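Long-range contact in putative enoyl-CoA hydratase (PDB 3GKB), which is of unproven function but, as a member of the crotonase family, probably acts on an acyl-coenzyme A thioester, perhaps as an enoyl-CoA hydratase: residues V108-A122 with A128-Q142. Sequence-based numbering, arbitrary orientation.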
loop_
_atom_site.group_PDB
_atom_site.type_symbol
_atom_site.label_atom_id
_atom_site.label_comp_id
_atom_site.label_asym_id
_atom_site.label_seq_id
_atom_site.Cartn_x
_atom_site.Cartn_y
_atom_site.Cartn_z
ATOM N N VAL B 108 -17.322 5.621 14.309
ATOM C CA VAL B 108 -16.788 5.201 13.006
ATOM C C VAL B 108 -17.287 6.209 11.983
ATOM O O VAL B 108 -18.492 6.524 11.960
ATOM C CB VAL B 108 -17.304 3.812 12.625
ATOM C CG1 VAL B 108 -16.853 3.447 11.178
ATOM C CG2 VAL B 108 -16.848 2.773 13.657
ATOM N N THR B 109 -16.388 6.755 11.161
ATOM C CA THR B 109 -16.772 7.748 10.158
ATOM C C THR B 109 -16.705 7.104 8.739
ATOM O O THR B 109 -15.712 6.431 8.359
ATOM C CB THR B 109 -15.865 8.972 10.217
ATOM O OG1 THR B 109 -14.483 8.559 10.129
ATOM C CG2 THR B 109 -16.084 9.768 11.538
ATOM N N ILE B 110 -17.790 7.270 7.983
ATOM C CA ILE B 110 -17.925 6.667 6.666
ATOM C C ILE B 110 -18.282 7.765 5.668
ATOM O O ILE B 110 -19.204 8.528 5.918
ATOM C CB ILE B 110 -19.054 5.589 6.653
ATOM C CG1 ILE B 110 -18.740 4.458 7.630
ATOM C CG2 ILE B 110 -19.242 5.010 5.227
ATOM C CD1 ILE B 110 -19.936 3.474 7.860
ATOM N N VAL B 111 -17.560 7.853 4.555
ATOM C CA VAL B 111 -17.930 8.799 3.477
ATOM C C VAL B 111 -18.554 8.011 2.328
ATOM O O VAL B 111 -18.018 6.982 1.900
ATOM C CB VAL B 111 -16.708 9.604 2.951
ATOM C CG1 VAL B 111 -17.035 10.308 1.604
ATOM C CG2 VAL B 111 -16.211 10.642 4.016
ATOM N N LYS B 112 -19.713 8.473 1.882
ATOM C CA LYS B 112 -20.368 7.987 0.676
ATOM C C LYS B 112 -20.148 9.013 -0.438
ATOM O O LYS B 112 -20.776 10.095 -0.420
ATOM C CB LYS B 112 -21.857 7.809 0.923
ATOM C CG LYS B 112 -22.613 7.352 -0.311
ATOM C CD LYS B 112 -24.039 6.915 0.035
ATOM C CE LYS B 112 -24.915 8.070 0.414
ATOM N NZ LYS B 112 -26.358 7.668 0.612
ATOM N N LEU B 113 -19.292 8.665 -1.395
ATOM C CA LEU B 113 -18.855 9.577 -2.449
ATOM C C LEU B 113 -19.483 9.194 -3.782
ATOM O O LEU B 113 -19.089 8.210 -4.410
ATOM C CB LEU B 113 -17.323 9.573 -2.569
ATOM C CG LEU B 113 -16.732 10.503 -3.649
ATOM C CD1 LEU B 113 -17.001 11.984 -3.252
ATOM C CD2 LEU B 113 -15.258 10.260 -3.883
ATOM N N ALA B 114 -20.425 10.021 -4.224
ATOM C CA ALA B 114 -21.100 9.805 -5.487
ATOM C C ALA B 114 -20.590 10.729 -6.579
ATOM O O ALA B 114 -20.555 10.312 -7.744
ATOM C CB ALA B 114 -22.620 9.940 -5.321
ATOM N N GLY B 115 -20.130 11.920 -6.216
ATOM C CA GLY B 115 -19.696 12.913 -7.174
ATOM C C GLY B 115 -18.235 13.315 -7.000
ATOM O O GLY B 115 -17.391 12.503 -6.575
ATOM N N LYS B 116 -17.951 14.565 -7.356
ATOM C CA LYS B 116 -16.593 15.087 -7.356
ATOM C C LYS B 116 -16.220 15.770 -6.041
ATOM O O LYS B 116 -16.999 16.569 -5.487
ATOM C CB LYS B 116 -16.391 16.080 -8.510
ATOM C CG LYS B 116 -16.508 15.460 -9.887
ATOM C CD LYS B 116 -16.772 16.530 -10.914
ATOM C CE LYS B 116 -16.775 16.004 -12.336
ATOM N NZ LYS B 116 -17.890 15.065 -12.554
ATOM N N ALA B 117 -15.005 15.457 -5.581
ATOM C CA ALA B 117 -14.411 16.090 -4.411
ATOM C C ALA B 117 -12.991 16.482 -4.769
ATOM O O ALA B 117 -12.214 15.650 -5.212
ATOM C CB ALA B 117 -14.414 15.126 -3.204
ATOM N N ARG B 118 -12.675 17.764 -4.627
ATOM C CA ARG B 118 -11.362 18.259 -4.945
ATOM C C ARG B 118 -10.784 19.102 -3.808
ATOM O O ARG B 118 -11.518 19.641 -2.953
ATOM C CB ARG B 118 -11.346 19.068 -6.231
ATOM C CG ARG B 118 -11.751 18.312 -7.478
ATOM C CD ARG B 118 -11.642 19.240 -8.641
ATOM N NE ARG B 118 -11.955 18.697 -9.964
ATOM C CZ ARG B 118 -13.136 18.812 -10.583
ATOM N NH1 ARG B 118 -14.169 19.345 -9.967
ATOM N NH2 ARG B 118 -13.277 18.383 -11.839
ATOM N N GLY B 119 -9.460 19.186 -3.794
ATOM C CA GLY B 119 -8.726 19.937 -2.770
ATOM C C GLY B 119 -9.103 19.538 -1.369
ATOM O O GLY B 119 -9.069 18.354 -1.010
ATOM N N GLY B 120 -9.533 20.518 -0.589
ATOM C CA GLY B 120 -10.024 20.248 0.750
ATOM C C GLY B 120 -11.155 19.236 0.832
ATOM O O GLY B 120 -11.280 18.532 1.836
ATOM N N GLY B 121 -11.985 19.150 -0.212
ATOM C CA GLY B 121 -13.009 18.097 -0.276
ATOM C C GLY B 121 -12.381 16.721 -0.377
ATOM O O GLY B 121 -12.875 15.746 0.220
ATOM N N ALA B 122 -11.288 16.604 -1.132
ATOM C CA ALA B 122 -10.619 15.295 -1.282
ATOM C C ALA B 122 -9.914 14.911 0.014
ATOM O O ALA B 122 -9.821 13.725 0.372
ATOM C CB ALA B 122 -9.622 15.314 -2.442
ATOM N N ALA B 128 -11.691 10.283 6.620
ATOM C CA ALA B 128 -12.683 9.415 7.259
ATOM C C ALA B 128 -12.128 8.000 7.451
ATOM O O ALA B 128 -11.218 7.567 6.733
ATOM C CB ALA B 128 -13.963 9.381 6.454
ATOM N N ASP B 129 -12.691 7.257 8.405
ATOM C CA ASP B 129 -12.254 5.890 8.623
ATOM C C ASP B 129 -12.388 5.044 7.364
ATOM O O ASP B 129 -11.521 4.210 7.050
ATOM C CB ASP B 129 -13.006 5.209 9.764
ATOM C CG ASP B 129 -12.740 5.846 11.122
ATOM O OD1 ASP B 129 -11.664 6.453 11.343
ATOM O OD2 ASP B 129 -13.659 5.731 11.978
ATOM N N MET B 130 -13.485 5.245 6.630
ATOM C CA MET B 130 -13.678 4.498 5.382
ATOM C C MET B 130 -14.460 5.335 4.376
ATOM O O MET B 130 -15.296 6.187 4.762
ATOM C CB MET B 130 -14.323 3.092 5.623
ATOM C CG MET B 130 -15.578 2.983 6.442
ATOM S SD MET B 130 -15.992 1.256 7.093
ATOM C CE MET B 130 -15.121 1.196 8.627
ATOM N N ALA B 131 -14.163 5.122 3.093
ATOM C CA ALA B 131 -14.790 5.856 2.009
ATOM C C ALA B 131 -15.152 4.856 0.897
ATOM O O ALA B 131 -14.310 4.047 0.463
ATOM C CB ALA B 131 -13.860 6.897 1.449
ATOM N N PHE B 132 -16.394 4.953 0.449
ATOM C CA PHE B 132 -16.957 4.109 -0.614
ATOM C C PHE B 132 -17.453 5.058 -1.704
ATOM O O PHE B 132 -18.185 6.022 -1.401
ATOM C CB PHE B 132 -18.121 3.258 -0.067
ATOM C CG PHE B 132 -17.704 2.337 1.059
ATOM C CD1 PHE B 132 -16.914 1.229 0.784
ATOM C CD2 PHE B 132 -18.007 2.619 2.394
ATOM C CE1 PHE B 132 -16.488 0.373 1.823
ATOM C CE2 PHE B 132 -17.592 1.763 3.422
ATOM C CZ PHE B 132 -16.812 0.650 3.117
ATOM N N ALA B 133 -17.088 4.778 -2.960
ATOM C CA ALA B 133 -17.360 5.696 -4.074
ATOM C C ALA B 133 -18.074 5.027 -5.254
ATOM O O ALA B 133 -17.866 3.847 -5.539
ATOM C CB ALA B 133 -16.062 6.369 -4.576
ATOM N N ALA B 134 -18.900 5.809 -5.938
ATOM C CA ALA B 134 -19.635 5.353 -7.128
ATOM C C ALA B 134 -18.666 5.229 -8.338
ATOM O O ALA B 134 -18.062 6.227 -8.789
ATOM C CB ALA B 134 -20.745 6.352 -7.454
ATOM N N ALA B 135 -18.569 4.018 -8.874
ATOM C CA ALA B 135 -17.619 3.718 -9.957
ATOM C C ALA B 135 -17.825 4.641 -11.153
ATOM O O ALA B 135 -16.857 5.155 -11.731
ATOM C CB ALA B 135 -17.740 2.225 -10.361
ATOM N N GLU B 136 -19.075 4.914 -11.492
ATOM C CA GLU B 136 -19.402 5.640 -12.728
ATOM C C GLU B 136 -19.280 7.141 -12.639
ATOM O O GLU B 136 -19.062 7.789 -13.651
ATOM C CB GLU B 136 -20.849 5.334 -13.181
ATOM C CG GLU B 136 -21.101 3.890 -13.617
ATOM C CD GLU B 136 -21.600 3.002 -12.481
ATOM O OE1 GLU B 136 -21.243 3.270 -11.318
ATOM O OE2 GLU B 136 -22.339 2.025 -12.751
ATOM N N THR B 137 -19.473 7.702 -11.442
ATOM C CA THR B 137 -19.690 9.125 -11.278
ATOM C C THR B 137 -18.677 9.830 -10.366
ATOM O O THR B 137 -18.456 11.017 -10.510
ATOM C CB THR B 137 -21.123 9.386 -10.749
ATOM O OG1 THR B 137 -21.332 8.639 -9.558
ATOM C CG2 THR B 137 -22.175 8.922 -11.778
ATOM N N ALA B 138 -18.059 9.114 -9.433
ATOM C CA ALA B 138 -17.246 9.767 -8.431
ATOM C C ALA B 138 -15.915 10.213 -9.009
ATOM O O ALA B 138 -15.390 9.617 -9.953
ATOM C CB ALA B 138 -17.000 8.844 -7.270
ATOM N N GLY B 139 -15.339 11.224 -8.393
ATOM C CA GLY B 139 -13.994 11.659 -8.739
ATOM C C GLY B 139 -13.290 12.331 -7.566
ATOM O O GLY B 139 -13.919 12.985 -6.755
ATOM N N LEU B 140 -11.968 12.168 -7.510
ATOM C CA LEU B 140 -11.140 12.744 -6.476
ATOM C C LEU B 140 -9.931 13.391 -7.106
ATOM O O LEU B 140 -9.252 12.762 -7.941
ATOM C CB LEU B 140 -10.641 11.669 -5.520
ATOM C CG LEU B 140 -11.577 11.242 -4.423
ATOM C CD1 LEU B 140 -11.072 9.942 -3.831
ATOM C CD2 LEU B 140 -11.671 12.370 -3.357
ATOM N N GLY B 141 -9.673 14.634 -6.741
ATOM C CA GLY B 141 -8.489 15.311 -7.237
ATOM C C GLY B 141 -7.927 16.317 -6.260
ATOM O O GLY B 141 -8.675 16.971 -5.514
ATOM N N GLN B 142 -6.608 16.474 -6.279
ATOM C CA GLN B 142 -5.967 17.537 -5.491
ATOM C C GLN B 142 -5.688 18.678 -6.471
ATOM O O GLN B 142 -4.711 18.657 -7.192
ATOM C CB GLN B 142 -4.684 17.063 -4.791
ATOM C CG GLN B 142 -4.887 15.956 -3.726
ATOM C CD GLN B 142 -5.713 16.356 -2.469
ATOM O OE1 GLN B 142 -6.121 15.462 -1.702
ATOM N NE2 GLN B 142 -5.952 17.682 -2.243
HETATM O O HOH W 1 -12.913 8.799 12.398
HETATM O O HOH W 2 -6.744 13.500 0.048
#
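T109 and D129 exchange backbone-to-side-chain hydrogen bonds at the start of two parallel strands, their side chains crossing at about a right angle: the backbone N of D129 points at T109 OG1 (2.8 Å), and T109 N bonds back to D129 OD2, reaching it from above the carboxylate plane. A chi1 of 53° sets the threonine hydroxyl between its own N and carbonyl carbon, facing the D129 amide. From there strands 108-113 and 130-134 run side by side, V111 N to M130 O (2.8 Å) and L113 N to F132 O. Packing is tight beneath L113, whose CD2 lies 3.8 Å from L140 CG; the small A133 and A138 let the two layers close up around it. On the other face, I110 CG2 meets the edge of the F132 ring. G139 and G141 pair alongside K116 and R118; any side chain on them would meet those residues' aliphatic stems. The two loops carrying A114 and T137 are the solvent side, joined by the T137 OG1 bond to A114 O (2.6 Å). Strand 116-118 and helix 120-127 together carry the chain over, right-handed, from strand 108-113 to its parallel neighbour 130-134, as in the crotonase fold. D129 also pairs with K221 and with R165 of a second subunit, so an alanine here would probably leave both cations without their mate and T109 N without its acceptor. Apolar packing thus fills the middle, while one buried carboxylate ties strand start to trimer interface.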